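Local coordinates for AdeR (Acinetobacter baumannii, PDB 5X5L), which binds DNA of an intercistronic region through the C-terminal domain described here, and probably acts as a two-component response regulator controlling transcription, at residues 6-11 and 40-45. Sequence-based numbering, arbitrary orientation.
Sequences KNIEID and FMIDQP
Ile8 and Ile42 bring the two backbones to their closest approach, CA to CA 8.8 Å, where strand 8-11 passes the C-terminal end of helix 32-41; that spacing is filled by side chains, and those that meet are all apolar. Ile42 carries the contact, reaching between the two strand isoleucines with both of its branches. With CG1 anti to the backbone N (chi1 -160°), its longer arm extends toward the strand, and CD1 lies 3.8 Å from CG2 of Ile8, the two side chains crossing at a slant. The same methyl also rests in van der Waals contact 3.7 Å from the backbone O of Ile8. CG2 of Ile42 meets CD1 of Ile10 at 3.8 Å, an end-on encounter of methyls, and CD1 of Ile42 comes within 4.1 Å of CD1 of Ile10. Ile8 and Ile10, two apart on an extended strand, direct their CB atoms to this same side, while Glu9 between them faces the other way, where its carboxylate makes a weak hydrogen bond to His20. Isoleucine suits all three buried places: its beta-branch fits the extended backbone of the strand and lets Ile42 spread two branches over the pair. Ile10 also packs on Tyr35 and Ile38, and Ile42 on Tyr5, so the contact belongs to a wider apolar layer. Such packing of the N-terminal antiparallel sheet against the first helix is characteristic of the OmpR/PhoB-type winged-helix DNA-binding domain.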
ATOM      1  N   LYS C   6      19.503 -14.761  10.233  1.00 59.56           N
ATOM      2  CA  LYS C   6      19.551 -15.299  11.598  1.00 60.99           C
ATOM      3  C   LYS C   6      18.483 -14.697  12.505  1.00 60.03           C
ATOM      4  O   LYS C   6      18.768 -13.841  13.350  1.00 58.81           O
ATOM      5  CB  LYS C   6      20.948 -15.103  12.196  1.00 61.17           C
ATOM      6  CG  LYS C   6      21.228 -15.797  13.520  1.00 63.36           C
ATOM      7  CD  LYS C   6      22.607 -15.422  14.063  1.00 63.44           C
ATOM      8  CE  LYS C   6      23.772 -16.040  13.284  1.00 65.04           C
ATOM      9  NZ  LYS C   6      23.795 -17.525  13.382  1.00 68.58           N
ATOM     10  N   ASN C   7      17.234 -15.114  12.292  1.00 60.79           N
ATOM     11  CA  ASN C   7      16.107 -14.746  13.163  1.00 60.71           C
ATOM     12  C   ASN C   7      15.641 -13.255  13.078  1.00 58.03           C
ATOM     13  O   ASN C   7      14.832 -12.792  13.884  1.00 58.04           O
ATOM     14  CB  ASN C   7      16.385 -15.264  14.624  1.00 62.67           C
ATOM     15  CG  ASN C   7      15.267 -15.006  15.572  1.00 63.28           C
ATOM     16  OD1 ASN C   7      14.260 -15.716  15.576  1.00 65.13           O
ATOM     17  ND2 ASN C   7      15.458 -14.048  16.482  1.00 62.23           N
ATOM     18  N   ILE C   8      16.117 -12.520  12.053  1.00 56.12           N
ATOM     19  CA  ILE C   8      15.683 -11.140  11.765  1.00 53.93           C
ATOM     20  C   ILE C   8      15.233 -11.072  10.308  1.00 53.56           C
ATOM     21  O   ILE C   8      16.057 -11.189   9.388  1.00 53.34           O
ATOM     22  CB  ILE C   8      16.811 -10.105  11.995  1.00 52.19           C
ATOM     23  CG1 ILE C   8      17.127 -10.022  13.495  1.00 52.71           C
ATOM     24  CG2 ILE C   8      16.422  -8.730  11.427  1.00 50.27           C
ATOM     25  CD1 ILE C   8      18.120  -8.957  13.906  1.00 51.30           C
ATOM     26  N   GLU C   9      13.939 -10.844  10.101  1.00 53.75           N
ATOM     27  CA  GLU C   9      13.359 -10.714   8.767  1.00 53.71           C
ATOM     28  C   GLU C   9      12.957  -9.262   8.538  1.00 52.06           C
ATOM     29  O   GLU C   9      12.348  -8.644   9.404  1.00 51.81           O
ATOM     30  CB  GLU C   9      12.148 -11.646   8.639  1.00 55.77           C
ATOM     31  CG  GLU C   9      11.499 -11.659   7.267  1.00 56.26           C
ATOM     32  CD  GLU C   9      10.503 -12.780   7.068  1.00 58.71           C
ATOM     33  OE1 GLU C   9      10.378 -13.684   7.916  1.00 60.22           O
ATOM     34  OE2 GLU C   9       9.818 -12.760   6.033  1.00 59.41           O
ATOM     35  N   ILE C  10      13.321  -8.730   7.377  1.00 51.30           N
ATOM     36  CA  ILE C  10      12.891  -7.406   6.926  1.00 50.24           C
ATOM     37  C   ILE C  10      12.102  -7.583   5.635  1.00 51.31           C
ATOM     38  O   ILE C  10      12.645  -8.050   4.637  1.00 51.83           O
ATOM     39  CB  ILE C  10      14.091  -6.468   6.683  1.00 48.72           C
ATOM     40  CG1 ILE C  10      14.877  -6.278   7.983  1.00 47.91           C
ATOM     41  CG2 ILE C  10      13.620  -5.138   6.090  1.00 48.10           C
ATOM     42  CD1 ILE C  10      16.161  -5.501   7.813  1.00 46.74           C
ATOM     43  N   ASP C  11      10.817  -7.246   5.682  1.00 51.99           N
ATOM     44  CA  ASP C  11       9.966  -7.181   4.496  1.00 53.17           C
ATOM     45  C   ASP C  11      10.036  -5.743   3.985  1.00 52.24           C
ATOM     46  O   ASP C  11       9.530  -4.816   4.633  1.00 51.83           O
ATOM     47  CB  ASP C  11       8.526  -7.564   4.851  1.00 54.82           C
ATOM     48  CG  ASP C  11       7.600  -7.611   3.643  1.00 56.45           C
ATOM     49  OD1 ASP C  11       8.045  -7.335   2.500  1.00 56.41           O
ATOM     50  OD2 ASP C  11       6.397  -7.930   3.862  1.00 58.13           O
ATOM     51  N   PHE C  40      20.287  -1.517   6.269  1.00 44.12           N
ATOM     52  CA  PHE C  40      21.604  -1.253   5.676  1.00 44.50           C
ATOM     53  C   PHE C  40      22.621  -2.295   6.118  1.00 45.09           C
ATOM     54  O   PHE C  40      23.340  -2.858   5.291  1.00 46.19           O
ATOM     55  CB  PHE C  40      22.070   0.163   6.062  1.00 43.87           C
ATOM     56  CG  PHE C  40      23.400   0.583   5.475  1.00 44.51           C
ATOM     57  CD1 PHE C  40      23.741   0.298   4.152  1.00 45.69           C
ATOM     58  CD2 PHE C  40      24.303   1.320   6.251  1.00 44.25           C
ATOM     59  CE1 PHE C  40      24.967   0.678   3.650  1.00 46.65           C
ATOM     60  CE2 PHE C  40      25.518   1.726   5.727  1.00 45.13           C
ATOM     61  CZ  PHE C  40      25.845   1.407   4.415  1.00 46.36           C
ATOM     62  N   MET C  41      22.666  -2.552   7.426  1.00 44.68           N
ATOM     63  CA  MET C  41      23.670  -3.452   8.016  1.00 45.51           C
ATOM     64  C   MET C  41      23.417  -4.938   7.765  1.00 46.72           C
ATOM     65  O   MET C  41      24.367  -5.716   7.738  1.00 47.98           O
ATOM     66  CB  MET C  41      23.807  -3.188   9.516  1.00 45.08           C
ATOM     67  CG  MET C  41      24.344  -1.787   9.816  1.00 44.35           C
ATOM     68  SD  MET C  41      25.043  -1.585  11.463  1.00 44.57           S
ATOM     69  CE  MET C  41      23.519  -1.726  12.350  1.00 44.16           C
ATOM     70  N   ILE C  42      22.157  -5.334   7.569  1.00 46.64           N
ATOM     71  CA  ILE C  42      21.826  -6.738   7.288  1.00 48.05           C
ATOM     72  C   ILE C  42      22.333  -7.236   5.920  1.00 49.32           C
ATOM     73  O   ILE C  42      22.437  -8.442   5.703  1.00 50.94           O
ATOM     74  CB  ILE C  42      20.302  -6.997   7.447  1.00 47.91           C
ATOM     75  CG1 ILE C  42      19.986  -8.480   7.651  1.00 49.53           C
ATOM     76  CG2 ILE C  42      19.530  -6.469   6.263  1.00 47.65           C
ATOM     77  CD1 ILE C  42      18.630  -8.717   8.297  1.00 49.61           C
ATOM     78  N   ASP C  43      22.639  -6.315   5.009  1.00 48.97           N
ATOM     79  CA  ASP C  43      23.252  -6.656   3.711  1.00 50.53           C
ATOM     80  C   ASP C  43      24.614  -7.305   3.894  1.00 51.98           C
ATOM     81  O   ASP C  43      24.909  -8.312   3.251  1.00 53.97           O
ATOM     82  CB  ASP C  43      23.429  -5.408   2.837  1.00 50.13           C
ATOM     83  CG  ASP C  43      22.106  -4.768   2.445  1.00 49.30           C
ATOM     84  OD1 ASP C  43      21.150  -5.499   2.073  1.00 49.94           O
ATOM     85  OD2 ASP C  43      22.032  -3.521   2.497  1.00 48.29           O
ATOM     86  N   GLN C  44      25.429  -6.707   4.762  1.00 51.26           N
ATOM     87  CA  GLN C  44      26.734  -7.237   5.160  1.00 52.74           C
ATOM     88  C   GLN C  44      26.757  -7.363   6.684  1.00 52.05           C
ATOM     89  O   GLN C  44      27.287  -6.483   7.372  1.00 51.17           O
ATOM     90  CB  GLN C  44      27.853  -6.309   4.677  1.00 53.07           C
ATOM     91  CG  GLN C  44      28.051  -6.311   3.173  1.00 54.54           C
ATOM     92  CD  GLN C  44      29.345  -5.631   2.764  1.00 55.68           C
ATOM     93  OE1 GLN C  44      30.434  -6.129   3.030  1.00 57.38           O
ATOM     94  NE2 GLN C  44      29.231  -4.486   2.101  1.00 55.11           N
ATOM     95  N   PRO C  45      26.160  -8.452   7.226  1.00 52.74           N
ATOM     96  CA  PRO C  45      25.989  -8.565   8.692  1.00 52.32           C
ATOM     97  C   PRO C  45      27.302  -8.427   9.444  1.00 53.16           C
ATOM     98  O   PRO C  45      27.369  -7.645  10.394  1.00 52.09           O
ATOM     99  CB  PRO C  45      25.425  -9.984   8.865  1.00 53.94           C
ATOM    100  CG  PRO C  45      24.867 -10.368   7.543  1.00 54.41           C
ATOM    101  CD  PRO C  45      25.725  -9.677   6.526  1.00 54.41           C
TER